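Local coordinates for probable secreted solute-binding lipoprotein (Streptomyces coelicolor, PDB 3I3V) that probably binds a solute outside the cell and delivers it to a membrane transporter, as extracellular solute-binding lipoproteins of its family do, at residues A253-E257 and K258-H262. Residues are numbered along the deposited sequence; the frame is centred on the assembly and turned at random.
Sequences AKVPE and KVAGH
A proline-capped first turn of a short helix, 257-261, joins Pro256 to Val259 and Ala260 in this periplasmic-binding-protein-like fold. Pro256 occupies the N-cap position, and its carbonyl oxygen accepts the amide of Ala260 and, weakly, that of Val259. Ala260 N donates to Pro256 O over 2.8 Å in a nearly straight bond (166° at the hydrogen), whereas Val259 N reaches the same oxygen at 2.7 Å with a strongly bent, weak geometry. One residue further on, Gly261 N bonds to Glu257 O at 2.9 Å.

Next to these backbone bonds, the side chain of Val255 closes against the helix. Its CG1, placed anti to the backbone N (chi1 173°), lies 4.0 Å from both Val259 CB and Ala260 CB, so that one methyl meets two consecutive helical residues. The Val255 and Val259 side chains cross at about a right angle, and Val259 CG1 also lies 4.0 Å from Val255 CG1. Val259 turns its other branch to the capping residue: CG2 packs on Pro256 CB at 4.0 Å, an apolar contact beside the same carbonyl oxygen. Glu257 and Lys258, by contrast, send their charged ends away from this packing, Glu257 in an extended chain and Lys258 in a bent one.

The helix is brief: His262 follows it, hydrogen-bonds through NE2 to Glu240 and leads into strand 263-266. Leu340 of helix 339-345 touches both Val255 and Ala260, while Asn238 of helix 230-238 meets Val255 and Pro256, placing the turn between helix 249-252 and strand 263-266 against these two helices.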
ATOM      1  N   ALA C 253     -50.112   5.392 -33.432  1.00 39.62           N
ATOM      2  CA  ALA C 253     -48.919   5.749 -34.179  1.00 40.93           C
ATOM      3  C   ALA C 253     -49.258   6.064 -35.626  1.00 41.36           C
ATOM      4  O   ALA C 253     -48.478   6.706 -36.318  1.00 42.70           O
ATOM      5  CB  ALA C 253     -47.912   4.622 -34.121  1.00 41.13           C
ATOM      6  N   LYS C 254     -50.422   5.618 -36.083  1.00 43.03           N
ATOM      7  CA  LYS C 254     -50.835   5.850 -37.464  1.00 44.05           C
ATOM      8  C   LYS C 254     -51.792   7.026 -37.616  1.00 44.37           C
ATOM      9  O   LYS C 254     -52.374   7.215 -38.685  1.00 44.33           O
ATOM     10  CB  LYS C 254     -51.493   4.591 -38.052  1.00 45.69           C
ATOM     11  CG  LYS C 254     -50.618   3.318 -38.056  1.00 46.02           C
ATOM     12  CD  LYS C 254     -51.385   2.147 -38.676  1.00 48.05           C
ATOM     13  CE  LYS C 254     -50.795   0.776 -38.323  1.00 49.47           C
ATOM     14  NZ  LYS C 254     -49.501   0.491 -38.993  1.00 52.01           N
ATOM     15  N   VAL C 255     -51.960   7.806 -36.549  1.00 44.77           N
ATOM     16  CA  VAL C 255     -52.839   8.975 -36.577  1.00 44.42           C
ATOM     17  C   VAL C 255     -52.157  10.071 -37.395  1.00 44.87           C
ATOM     18  O   VAL C 255     -51.034  10.474 -37.089  1.00 44.17           O
ATOM     19  CB  VAL C 255     -53.114   9.519 -35.139  1.00 45.11           C
ATOM     20  CG1 VAL C 255     -53.872  10.830 -35.207  1.00 44.90           C
ATOM     21  CG2 VAL C 255     -53.924   8.510 -34.336  1.00 43.35           C
ATOM     22  N   PRO C 256     -52.823  10.557 -38.457  1.00 46.25           N
ATOM     23  CA  PRO C 256     -52.274  11.609 -39.316  1.00 47.24           C
ATOM     24  C   PRO C 256     -51.632  12.725 -38.503  1.00 48.16           C
ATOM     25  O   PRO C 256     -52.281  13.358 -37.676  1.00 46.77           O
ATOM     26  CB  PRO C 256     -53.492  12.072 -40.093  1.00 47.23           C
ATOM     27  CG  PRO C 256     -54.215  10.784 -40.310  1.00 47.16           C
ATOM     28  CD  PRO C 256     -54.148  10.136 -38.945  1.00 46.18           C
ATOM     29  N   GLU C 257     -50.348  12.951 -38.752  1.00 50.71           N
ATOM     30  CA  GLU C 257     -49.570  13.967 -38.049  1.00 53.49           C
ATOM     31  C   GLU C 257     -50.271  15.313 -37.834  1.00 54.20           C
ATOM     32  O   GLU C 257     -50.098  15.946 -36.787  1.00 54.30           O
ATOM     33  CB  GLU C 257     -48.238  14.168 -38.776  1.00 56.00           C
ATOM     34  CG  GLU C 257     -47.912  15.599 -39.144  1.00 59.87           C
ATOM     35  CD  GLU C 257     -46.474  15.748 -39.582  1.00 62.69           C
ATOM     36  OE1 GLU C 257     -46.090  15.147 -40.610  1.00 65.28           O
ATOM     37  OE2 GLU C 257     -45.722  16.459 -38.886  1.00 64.62           O
ATOM     38  N   LYS C 258     -51.046  15.759 -38.820  1.00 53.14           N
ATOM     39  CA  LYS C 258     -51.770  17.021 -38.689  1.00 53.18           C
ATOM     40  C   LYS C 258     -52.723  16.915 -37.496  1.00 51.37           C
ATOM     41  O   LYS C 258     -52.816  17.828 -36.674  1.00 52.45           O
ATOM     42  CB  LYS C 258     -52.568  17.309 -39.963  1.00 55.09           C
ATOM     43  CG  LYS C 258     -51.715  17.448 -41.208  1.00 58.77           C
ATOM     44  CD  LYS C 258     -50.938  18.759 -41.215  1.00 62.12           C
ATOM     45  CE  LYS C 258     -51.846  19.959 -41.489  1.00 63.01           C
ATOM     46  NZ  LYS C 258     -52.937  20.115 -40.480  1.00 62.64           N
ATOM     47  N   VAL C 259     -53.425  15.785 -37.416  1.00 48.66           N
ATOM     48  CA  VAL C 259     -54.372  15.516 -36.340  1.00 45.04           C
ATOM     49  C   VAL C 259     -53.647  15.247 -35.025  1.00 44.02           C
ATOM     50  O   VAL C 259     -54.040  15.760 -33.979  1.00 43.66           O
ATOM     51  CB  VAL C 259     -55.240  14.283 -36.663  1.00 44.29           C
ATOM     52  CG1 VAL C 259     -56.264  14.065 -35.560  1.00 43.17           C
ATOM     53  CG2 VAL C 259     -55.915  14.460 -38.010  1.00 42.52           C
ATOM     54  N   ALA C 260     -52.594  14.435 -35.083  1.00 42.10           N
ATOM     55  CA  ALA C 260     -51.803  14.089 -33.903  1.00 40.72           C
ATOM     56  C   ALA C 260     -51.189  15.319 -33.247  1.00 40.98           C
ATOM     57  O   ALA C 260     -50.981  15.345 -32.034  1.00 41.04           O
ATOM     58  CB  ALA C 260     -50.698  13.106 -34.284  1.00 40.82           C
ATOM     59  N   GLY C 261     -50.890  16.334 -34.054  1.00 40.85           N
ATOM     60  CA  GLY C 261     -50.301  17.552 -33.523  1.00 41.10           C
ATOM     61  C   GLY C 261     -51.062  18.116 -32.336  1.00 41.22           C
ATOM     62  O   GLY C 261     -50.458  18.522 -31.337  1.00 43.62           O
ATOM     63  N   HIS C 262     -52.387  18.145 -32.444  1.00 38.63           N
ATOM     64  CA  HIS C 262     -53.231  18.652 -31.370  1.00 37.63           C
ATOM     65  C   HIS C 262     -54.054  17.558 -30.684  1.00 37.18           C
ATOM     66  O   HIS C 262     -55.238  17.741 -30.398  1.00 37.01           O
ATOM     67  CB  HIS C 262     -54.155  19.776 -31.883  1.00 37.58           C
ATOM     68  CG  HIS C 262     -54.936  19.427 -33.117  1.00 36.48           C
ATOM     69  ND1 HIS C 262     -54.703  20.027 -34.335  1.00 38.33           N
ATOM     70  CD2 HIS C 262     -55.984  18.590 -33.307  1.00 39.03           C
ATOM     71  CE1 HIS C 262     -55.577  19.580 -35.221  1.00 38.92           C
ATOM     72  NE2 HIS C 262     -56.367  18.708 -34.623  1.00 38.97           N
TER